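Side-chain contacts in acetate CoA-transferase subunit beta (Escherichia coli DH5[alpha], PDB 5DBN), which transfers coenzyme A between acetyl-CoA and short-chain fatty acids, activating acetoacetate or butanoate as thioesters through a covalent enzyme-CoA intermediate: residues V173-D178 and L183-D188; A8-Q13 and V164-T169; C190-V195 and A201-A206. All coordinates share one frame; numbering follows the deposited sequence.

All three contacts reach one mixed beta sheet. Contact 2 is the buried one, its centre about 7 Å from that of the chain; it lays helix 3-12 against strand 166-168 and is almost wholly apolar. Contact 1, partly buried, pairs strands 172-177 and 180-186 through backbone bonds, with a polar cluster on one face and an aromatic-aliphatic pair on the other. Contact 3 lies farthest out, its centre about 21 Å from that of the chain, where helix 192-197 meets strand 204-205, outermost of the sheet within this chain, through apolar side chains. E185 of contact 1 forms a salt bridge with R10 of contact 2, while L183 packs against L192 and F203 of contact 3. Contacts 2 and 3 do not touch.

Contact 1: V173-D178 and L183-D188; sequences VFRFID and LTEIAD
V173 and E185 run alongside each other in the same direction on one face of the antiparallel beta hairpin of strands 172-177 and 180-186, with their CB atoms 3.8 Å apart; F174 and L183 pair on the other face. Between the pairs the register slips by one: two residues, T184 and E185, are set against the single V173, which makes a classic beta bulge. V173 O thus collects three donors. T184 N comes nearly in line with the C=O bond, and E185 N, 3.2 Å from V173 O, uses a lone pair in the carbonyl plane. With chi1 at 54°, T184 OG1 sits between its own backbone N and carbonyl carbon, and from there meets V173 O at 2.9 Å, well above that plane. The R175 chain crosses T184 at about a right angle, its CG 3.8 Å from T184 OG1. One water accepts from R175 NE and donates to both T184 OG1 and E185 OE2. A valine in place of T184 would probably leave V173 O with its two backbone donors alone and rob the water of an acceptor. Salt bridges beyond the hairpin tie R175 to E14 and E185 to R10. L183 CD1 makes a CH-pi contact over the F174 ring, 4.1 Å from its centroid.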
loop_
_atom_site.group_PDB
_atom_site.type_symbol
_atom_site.label_atom_id
_atom_site.label_comp_id
_atom_site.label_asym_id
_atom_site.label_seq_id
_atom_site.Cartn_x
_atom_site.Cartn_y
_atom_site.Cartn_z
ATOM N N VAL B 173 -21.807 -17.909 -27.534
ATOM C CA VAL B 173 -21.572 -17.211 -26.274
ATOM C C VAL B 173 -22.112 -18.031 -25.106
ATOM O O VAL B 173 -23.291 -18.386 -25.079
ATOM C CB VAL B 173 -22.235 -15.813 -26.260
ATOM C CG1 VAL B 173 -21.969 -15.101 -24.942
ATOM C CG2 VAL B 173 -21.737 -14.970 -27.425
ATOM N N PHE B 174 -21.233 -18.339 -24.156
ATOM C CA PHE B 174 -21.606 -19.049 -22.935
ATOM C C PHE B 174 -21.559 -18.114 -21.730
ATOM O O PHE B 174 -20.725 -17.210 -21.675
ATOM C CB PHE B 174 -20.675 -20.237 -22.679
ATOM C CG PHE B 174 -20.709 -21.293 -23.749
ATOM C CD1 PHE B 174 -21.680 -22.283 -23.736
ATOM C CD2 PHE B 174 -19.755 -21.313 -24.752
ATOM C CE1 PHE B 174 -21.703 -23.262 -24.708
ATOM C CE2 PHE B 174 -19.775 -22.289 -25.728
ATOM C CZ PHE B 174 -20.750 -23.263 -25.707
ATOM N N ARG B 175 -22.451 -18.335 -20.768
ATOM C CA ARG B 175 -22.410 -17.605 -19.502
ATOM C C ARG B 175 -22.439 -18.574 -18.319
ATOM O O ARG B 175 -23.151 -19.579 -18.346
ATOM C CB ARG B 175 -23.576 -16.622 -19.395
ATOM C CG ARG B 175 -23.532 -15.486 -20.399
ATOM C CD ARG B 175 -24.612 -14.459 -20.107
ATOM N NE ARG B 175 -24.708 -13.442 -21.153
ATOM C CZ ARG B 175 -23.941 -12.357 -21.229
ATOM N NH1 ARG B 175 -22.993 -12.135 -20.329
ATOM N NH2 ARG B 175 -24.117 -11.494 -22.221
ATOM N N PHE B 176 -21.656 -18.265 -17.289
ATOM C CA PHE B 176 -21.651 -19.050 -16.055
ATOM C C PHE B 176 -22.466 -18.343 -14.978
ATOM O O PHE B 176 -22.067 -17.292 -14.474
ATOM C CB PHE B 176 -20.222 -19.290 -15.561
ATOM C CG PHE B 176 -19.390 -20.134 -16.485
ATOM C CD1 PHE B 176 -19.385 -21.513 -16.364
ATOM C CD2 PHE B 176 -18.609 -19.551 -17.466
ATOM C CE1 PHE B 176 -18.621 -22.295 -17.208
ATOM C CE2 PHE B 176 -17.841 -20.328 -18.315
ATOM C CZ PHE B 176 -17.847 -21.703 -18.184
ATOM N N ILE B 177 -23.604 -18.936 -14.629
ATOM C CA ILE B 177 -24.543 -18.332 -13.691
ATOM C C ILE B 177 -24.875 -19.306 -12.566
ATOM O O ILE B 177 -25.444 -20.371 -12.805
ATOM C CB ILE B 177 -25.846 -17.907 -14.398
ATOM C CG1 ILE B 177 -25.519 -17.105 -15.664
ATOM C CG2 ILE B 177 -26.736 -17.115 -13.440
ATOM C CD1 ILE B 177 -26.729 -16.658 -16.456
ATOM N N ASP B 178 -24.511 -18.933 -11.343
ATOM C CA ASP B 178 -24.753 -19.762 -10.165
ATOM C C ASP B 178 -24.187 -21.171 -10.336
ATOM O O ASP B 178 -24.873 -22.162 -10.080
ATOM C CB ASP B 178 -26.252 -19.830 -9.859
ATOM C CG ASP B 178 -26.834 -18.478 -9.490
ATOM O OD1 ASP B 178 -26.126 -17.679 -8.839
ATOM O OD2 ASP B 178 -28.001 -18.215 -9.848
ATOM N N LEU B 183 -25.474 -21.967 -22.482
ATOM C CA LEU B 183 -25.313 -21.512 -23.856
ATOM C C LEU B 183 -26.381 -20.456 -24.128
ATOM O O LEU B 183 -27.564 -20.775 -24.236
ATOM C CB LEU B 183 -25.435 -22.676 -24.841
ATOM C CG LEU B 183 -25.472 -22.306 -26.326
ATOM C CD1 LEU B 183 -24.189 -21.607 -26.746
ATOM C CD2 LEU B 183 -25.711 -23.542 -27.179
ATOM N N THR B 184 -25.958 -19.200 -24.225
ATOM C CA THR B 184 -26.892 -18.084 -24.324
ATOM C C THR B 184 -27.030 -17.531 -25.745
ATOM O O THR B 184 -28.074 -16.977 -26.092
ATOM C CB THR B 184 -26.473 -16.943 -23.376
ATOM O OG1 THR B 184 -25.114 -16.571 -23.639
ATOM C CG2 THR B 184 -26.598 -17.388 -21.922
ATOM N N GLU B 185 -25.982 -17.663 -26.555
ATOM C CA GLU B 185 -26.051 -17.257 -27.961
ATOM C C GLU B 185 -25.320 -18.223 -28.887
ATOM O O GLU B 185 -24.323 -18.840 -28.506
ATOM C CB GLU B 185 -25.476 -15.851 -28.149
ATOM C CG GLU B 185 -26.018 -14.818 -27.181
ATOM C CD GLU B 185 -25.340 -13.469 -27.328
ATOM O OE1 GLU B 185 -24.948 -13.118 -28.462
ATOM O OE2 GLU B 185 -25.208 -12.755 -26.313
ATOM N N ILE B 186 -25.834 -18.338 -30.108
ATOM C CA ILE B 186 -25.185 -19.088 -31.177
ATOM C C ILE B 186 -24.920 -18.145 -32.345
ATOM O O ILE B 186 -25.768 -17.321 -32.688
ATOM C CB ILE B 186 -26.046 -20.279 -31.641
ATOM C CG1 ILE B 186 -26.324 -21.212 -30.456
ATOM C CG2 ILE B 186 -25.356 -21.026 -32.783
ATOM C CD1 ILE B 186 -27.132 -22.454 -30.795
ATOM N N ALA B 187 -23.744 -18.267 -32.953
ATOM C CA ALA B 187 -23.357 -17.387 -34.050
ATOM C C ALA B 187 -24.131 -17.722 -35.319
ATOM O O ALA B 187 -24.509 -18.873 -35.538
ATOM C CB ALA B 187 -21.861 -17.487 -34.302
ATOM N N ASP B 188 -24.367 -16.712 -36.153
ATOM C CA ASP B 188 -25.078 -16.908 -37.412
ATOM C C ASP B 188 -24.298 -17.831 -38.344
ATOM O O ASP B 188 -23.078 -17.728 -38.460
ATOM C CB ASP B 188 -25.336 -15.564 -38.095
ATOM C CG ASP B 188 -26.467 -14.788 -37.446
ATOM O OD1 ASP B 188 -27.556 -15.372 -37.256
ATOM O OD2 ASP B 188 -26.269 -13.598 -37.125
HETATM O O HOH W 1 -25.657 -13.725 -23.858
#

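Contact 2: A8-Q13 and V164-T169; sequences ARRVAQ and VHMLVT
V11 and V168 mark the closest backbone approach, CA to CA 7.1 Å, where helix 3-12 packs on the mixed sheet of this CoA-transferase alpha/beta fold. The axes of helix 8-12 and strand 166-168 come within 9.6 Å, and their directions are 148° apart, so the helix runs roughly counter to the strand beneath it. At this spacing the contact belongs to side chains. V11 CG2 rests on V168 CG2 at 3.9 Å, the two valines meeting aslant, and V11 reaches on to I136 of the neighbouring strand 135-138 and to V31. V168 CG1 turns to the preceding helix residue, touching the aliphatic part of R10 at CG (3.9 Å), with the arginine chain passing across it at about a right angle. R10 then bends at chi2 (57°), and the bend takes its guanidinium along the sheet surface to M166. Salt bridges to E14 and, as in contact 1, E185 probably balance its charge and steady the flat group. M166, extended beyond CG, brings up its terminal methyl over one face of that group, nearer the rim than the middle. M166 CE stands 3.5 Å above the R10 guanidinium plane and 3.7 Å from R10 NH2.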
loop_
_atom_site.group_PDB
_atom_site.type_symbol
_atom_site.label_atom_id
_atom_site.label_comp_id
_atom_site.label_asym_id
_atom_site.label_seq_id
_atom_site.Cartn_x
_atom_site.Cartn_y
_atom_site.Cartn_z
ATOM N N ALA B 8 -14.134 -10.266 -30.978
ATOM C CA ALA B 8 -13.829 -8.949 -30.429
ATOM C C ALA B 8 -15.035 -8.026 -30.530
ATOM O O ALA B 8 -15.342 -7.278 -29.601
ATOM C CB ALA B 8 -12.639 -8.340 -31.147
ATOM N N ARG B 9 -15.710 -8.082 -31.672
ATOM C CA ARG B 9 -16.897 -7.273 -31.910
ATOM C C ARG B 9 -17.993 -7.597 -30.897
ATOM O O ARG B 9 -18.606 -6.696 -30.326
ATOM C CB ARG B 9 -17.404 -7.495 -33.336
ATOM C CG ARG B 9 -18.634 -6.692 -33.720
ATOM C CD ARG B 9 -18.959 -6.893 -35.194
ATOM N NE ARG B 9 -20.148 -6.159 -35.618
ATOM C CZ ARG B 9 -20.587 -6.108 -36.873
ATOM N NH1 ARG B 9 -19.937 -6.748 -37.838
ATOM N NH2 ARG B 9 -21.679 -5.414 -37.170
ATOM N N ARG B 10 -18.238 -8.885 -30.671
ATOM C CA ARG B 10 -19.257 -9.301 -29.713
ATOM C C ARG B 10 -18.907 -8.887 -28.281
ATOM O O ARG B 10 -19.768 -8.407 -27.544
ATOM C CB ARG B 10 -19.478 -10.816 -29.783
ATOM C CG ARG B 10 -20.479 -11.350 -28.757
ATOM C CD ARG B 10 -21.839 -10.664 -28.868
ATOM N NE ARG B 10 -22.721 -10.996 -27.751
ATOM C CZ ARG B 10 -22.751 -10.338 -26.594
ATOM N NH1 ARG B 10 -21.938 -9.312 -26.376
ATOM N NH2 ARG B 10 -23.592 -10.713 -25.642
ATOM N N VAL B 11 -17.651 -9.077 -27.888
ATOM C CA VAL B 11 -17.204 -8.684 -26.556
ATOM C C VAL B 11 -17.356 -7.177 -26.358
ATOM O O VAL B 11 -17.746 -6.719 -25.281
ATOM C CB VAL B 11 -15.735 -9.098 -26.304
ATOM C CG1 VAL B 11 -15.217 -8.510 -24.995
ATOM C CG2 VAL B 11 -15.601 -10.614 -26.283
ATOM N N ALA B 12 -17.045 -6.411 -27.398
ATOM C CA ALA B 12 -17.160 -4.959 -27.341
ATOM C C ALA B 12 -18.588 -4.527 -27.021
ATOM O O ALA B 12 -18.805 -3.544 -26.313
ATOM C CB ALA B 12 -16.706 -4.344 -28.657
ATOM N N GLN B 13 -19.558 -5.267 -27.549
ATOM C CA GLN B 13 -20.968 -4.974 -27.307
ATOM C C GLN B 13 -21.391 -5.307 -25.874
ATOM O O GLN B 13 -22.453 -4.882 -25.422
ATOM C CB GLN B 13 -21.844 -5.738 -28.305
ATOM C CG GLN B 13 -21.738 -5.218 -29.733
ATOM C CD GLN B 13 -22.504 -6.064 -30.735
ATOM O OE1 GLN B 13 -22.964 -7.161 -30.419
ATOM N NE2 GLN B 13 -22.645 -5.554 -31.953
ATOM N N VAL B 164 -14.522 -17.619 -14.371
ATOM C CA VAL B 164 -15.069 -17.138 -15.642
ATOM C C VAL B 164 -16.570 -16.858 -15.568
ATOM O O VAL B 164 -17.343 -17.683 -15.081
ATOM C CB VAL B 164 -14.806 -18.151 -16.780
ATOM C CG1 VAL B 164 -15.334 -17.622 -18.109
ATOM C CG2 VAL B 164 -13.322 -18.455 -16.889
ATOM N N HIS B 165 -16.971 -15.689 -16.065
ATOM C CA HIS B 165 -18.382 -15.301 -16.120
ATOM C C HIS B 165 -18.952 -15.447 -17.528
ATOM O O HIS B 165 -20.105 -15.840 -17.700
ATOM C CB HIS B 165 -18.568 -13.856 -15.652
ATOM C CG HIS B 165 -18.261 -13.643 -14.204
ATOM N ND1 HIS B 165 -17.166 -12.925 -13.772
ATOM C CD2 HIS B 165 -18.907 -14.051 -13.087
ATOM C CE1 HIS B 165 -17.150 -12.901 -12.452
ATOM N NE2 HIS B 165 -18.196 -13.578 -12.011
ATOM N N MET B 166 -18.138 -15.126 -18.527
ATOM C CA MET B 166 -18.586 -15.103 -19.914
ATOM C C MET B 166 -17.512 -15.660 -20.841
ATOM O O MET B 166 -16.349 -15.259 -20.767
ATOM C CB MET B 166 -18.950 -13.673 -20.321
ATOM C CG MET B 166 -19.581 -13.541 -21.699
ATOM S SD MET B 166 -19.939 -11.820 -22.106
ATOM C CE MET B 166 -20.799 -11.995 -23.667
ATOM N N LEU B 167 -17.909 -16.595 -21.701
ATOM C CA LEU B 167 -17.013 -17.163 -22.702
ATOM C C LEU B 167 -17.547 -16.856 -24.097
ATOM O O LEU B 167 -18.668 -17.237 -24.438
ATOM C CB LEU B 167 -16.868 -18.672 -22.504
ATOM C CG LEU B 167 -16.069 -19.412 -23.578
ATOM C CD1 LEU B 167 -14.646 -18.874 -23.652
ATOM C CD2 LEU B 167 -16.063 -20.905 -23.308
ATOM N N VAL B 168 -16.737 -16.163 -24.894
ATOM C CA VAL B 168 -17.135 -15.744 -26.232
ATOM C C VAL B 168 -16.227 -16.353 -27.299
ATOM O O VAL B 168 -15.021 -16.101 -27.323
ATOM C CB VAL B 168 -17.109 -14.208 -26.368
ATOM C CG1 VAL B 168 -17.628 -13.776 -27.734
ATOM C CG2 VAL B 168 -17.932 -13.564 -25.266
ATOM N N THR B 169 -16.825 -17.159 -28.172
ATOM C CA THR B 169 -16.120 -17.741 -29.308
ATOM C C THR B 169 -16.766 -17.277 -30.602
ATOM O O THR B 169 -17.789 -16.595 -30.587
ATOM C CB THR B 169 -16.112 -19.283 -29.262
ATOM O OG1 THR B 169 -17.408 -19.781 -29.617
ATOM C CG2 THR B 169 -15.741 -19.785 -27.873
#

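Contact 3: C190-V195 and A201-A206; sequences CDLATV and ARFEVA
L192, F203 and V205 have the most surface buried by this contact, in which the first turn of helix 192-197 packs on strand 204-205 and the residues leading into it. The leucine has the largest share. Although its CA-CB bond does not head for the strand, CG lies anti to the backbone N (chi1 177°), and this carries the branched end round to it. There L192 CD1 lies 3.7 Å from V205 CG2, and L192 CD2 follows at 4.0 Å from the same methyl, so that V205 CG2 meets both branches of the fork. The CD1 methyl of L192 also approaches the F203 ring, at the edge and near the ring plane, 4.3 Å from F203 CE1. One turn further along the helix, V195 CG1 stands 4.2 Å from F203 CZ, coming at the ring obliquely. The outer end of the phenyl ring is therefore met by two aliphatic side chains of one helix, in an apolar contact of modest size.

The helix start that carries L192 is fixed by D191 at the N-cap. D191 OD1 accepts from T194 N (3.0 Å), nearly along its C-O bond, and from T194 OG1 (2.8 Å), which stands 43° out of the carboxylate plane on the side from which T194 N comes.

In the fold this is the helix-to-strand step of a beta-alpha-beta unit made of strand 180-186, helix 192-197 and strand 204-205, its two strands adjacent and parallel at one end of the sheet within this chain. L192 and F203 both also touch L183 of strand 180-186, and the F203 ring meets F174 of strand 172-177 edge-to-face, carrying the apolar layer further into the sheet.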
loop_
_atom_site.group_PDB
_atom_site.type_symbol
_atom_site.label_atom_id
_atom_site.label_comp_id
_atom_site.label_asym_id
_atom_site.label_seq_id
_atom_site.Cartn_x
_atom_site.Cartn_y
_atom_site.Cartn_z
ATOM N N CYS B 190 -24.280 -20.979 -37.826
ATOM C CA CYS B 190 -23.966 -22.115 -36.965
ATOM C C CYS B 190 -25.240 -22.619 -36.294
ATOM O O CYS B 190 -26.230 -21.893 -36.208
ATOM C CB CYS B 190 -22.926 -21.715 -35.914
ATOM S SG CYS B 190 -22.223 -23.093 -34.977
ATOM N N ASP B 191 -25.214 -23.870 -35.841
ATOM C CA ASP B 191 -26.357 -24.479 -35.163
ATOM C C ASP B 191 -25.938 -25.116 -33.840
ATOM O O ASP B 191 -24.751 -25.246 -33.549
ATOM C CB ASP B 191 -27.027 -25.520 -36.062
ATOM C CG ASP B 191 -26.031 -26.456 -36.714
ATOM O OD1 ASP B 191 -25.517 -27.355 -36.015
ATOM O OD2 ASP B 191 -25.771 -26.299 -37.926
ATOM N N LEU B 192 -26.926 -25.512 -33.046
ATOM C CA LEU B 192 -26.680 -26.081 -31.726
ATOM C C LEU B 192 -25.890 -27.387 -31.778
ATOM O O LEU B 192 -25.077 -27.659 -30.895
ATOM C CB LEU B 192 -28.009 -26.326 -31.009
ATOM C CG LEU B 192 -27.920 -26.991 -29.631
ATOM C CD1 LEU B 192 -27.057 -26.176 -28.679
ATOM C CD2 LEU B 192 -29.309 -27.201 -29.056
ATOM N N ALA B 193 -26.138 -28.197 -32.800
ATOM C CA ALA B 193 -25.489 -29.500 -32.912
ATOM C C ALA B 193 -23.989 -29.374 -33.166
ATOM O O ALA B 193 -23.201 -30.167 -32.650
ATOM C CB ALA B 193 -26.138 -30.315 -34.014
ATOM N N THR B 194 -23.599 -28.383 -33.962
ATOM C CA THR B 194 -22.189 -28.150 -34.250
ATOM C C THR B 194 -21.452 -27.715 -32.986
ATOM O O THR B 194 -20.349 -28.186 -32.706
ATOM C CB THR B 194 -21.996 -27.083 -35.341
ATOM O OG1 THR B 194 -22.792 -27.414 -36.486
ATOM C CG2 THR B 194 -20.531 -26.995 -35.754
ATOM N N VAL B 195 -22.068 -26.809 -32.233
ATOM C CA VAL B 195 -21.498 -26.331 -30.977
ATOM C C VAL B 195 -21.363 -27.492 -29.999
ATOM O O VAL B 195 -20.329 -27.651 -29.350
ATOM C CB VAL B 195 -22.361 -25.211 -30.345
ATOM C CG1 VAL B 195 -21.801 -24.792 -28.987
ATOM C CG2 VAL B 195 -22.446 -24.013 -31.276
ATOM N N ALA B 201 -17.617 -29.661 -22.816
ATOM C CA ALA B 201 -18.251 -29.181 -21.595
ATOM C C ALA B 201 -19.749 -29.469 -21.602
ATOM O O ALA B 201 -20.403 -29.385 -22.642
ATOM C CB ALA B 201 -18.006 -27.693 -21.427
ATOM N N ARG B 202 -20.284 -29.820 -20.436
ATOM C CA ARG B 202 -21.723 -29.986 -20.268
ATOM C C ARG B 202 -22.370 -28.626 -20.032
ATOM O O ARG B 202 -21.933 -27.870 -19.161
ATOM C CB ARG B 202 -22.045 -30.916 -19.097
ATOM C CG ARG B 202 -21.356 -32.266 -19.127
ATOM C CD ARG B 202 -21.736 -33.066 -17.888
ATOM N NE ARG B 202 -20.993 -34.318 -17.763
ATOM C CZ ARG B 202 -19.785 -34.426 -17.218
ATOM N NH1 ARG B 202 -19.157 -33.355 -16.749
ATOM N NH2 ARG B 202 -19.199 -35.613 -17.145
ATOM N N PHE B 203 -23.398 -28.307 -20.811
ATOM C CA PHE B 203 -24.082 -27.027 -20.671
ATOM C C PHE B 203 -25.560 -27.142 -21.025
ATOM O O PHE B 203 -25.950 -27.969 -21.851
ATOM C CB PHE B 203 -23.419 -25.962 -21.549
ATOM C CG PHE B 203 -23.468 -26.268 -23.019
ATOM C CD1 PHE B 203 -24.568 -25.908 -23.780
ATOM C CD2 PHE B 203 -22.410 -26.909 -23.642
ATOM C CE1 PHE B 203 -24.615 -26.186 -25.131
ATOM C CE2 PHE B 203 -22.450 -27.189 -24.994
ATOM C CZ PHE B 203 -23.554 -26.827 -25.740
ATOM N N GLU B 204 -26.374 -26.307 -20.388
ATOM C CA GLU B 204 -27.793 -26.222 -20.700
ATOM C C GLU B 204 -28.023 -25.079 -21.679
ATOM O O GLU B 204 -27.324 -24.066 -21.638
ATOM C CB GLU B 204 -28.626 -26.022 -19.433
ATOM C CG GLU B 204 -28.565 -27.197 -18.467
ATOM C CD GLU B 204 -29.505 -27.039 -17.286
ATOM O OE1 GLU B 204 -30.721 -27.270 -17.459
ATOM O OE2 GLU B 204 -29.028 -26.676 -16.189
ATOM N N VAL B 205 -28.998 -25.256 -22.563
ATOM C CA VAL B 205 -29.319 -24.253 -23.568
ATOM C C VAL B 205 -30.475 -23.390 -23.079
ATOM O O VAL B 205 -31.466 -23.905 -22.560
ATOM C CB VAL B 205 -29.691 -24.905 -24.918
ATOM C CG1 VAL B 205 -29.934 -23.843 -25.981
ATOM C CG2 VAL B 205 -28.596 -25.864 -25.368
ATOM N N ALA B 206 -30.337 -22.077 -23.235
ATOM C CA ALA B 206 -31.395 -21.146 -22.859
ATOM C C ALA B 206 -32.644 -21.397 -23.696
ATOM O O ALA B 206 -32.560 -21.578 -24.910
ATOM C CB ALA B 206 -30.926 -19.714 -23.026
#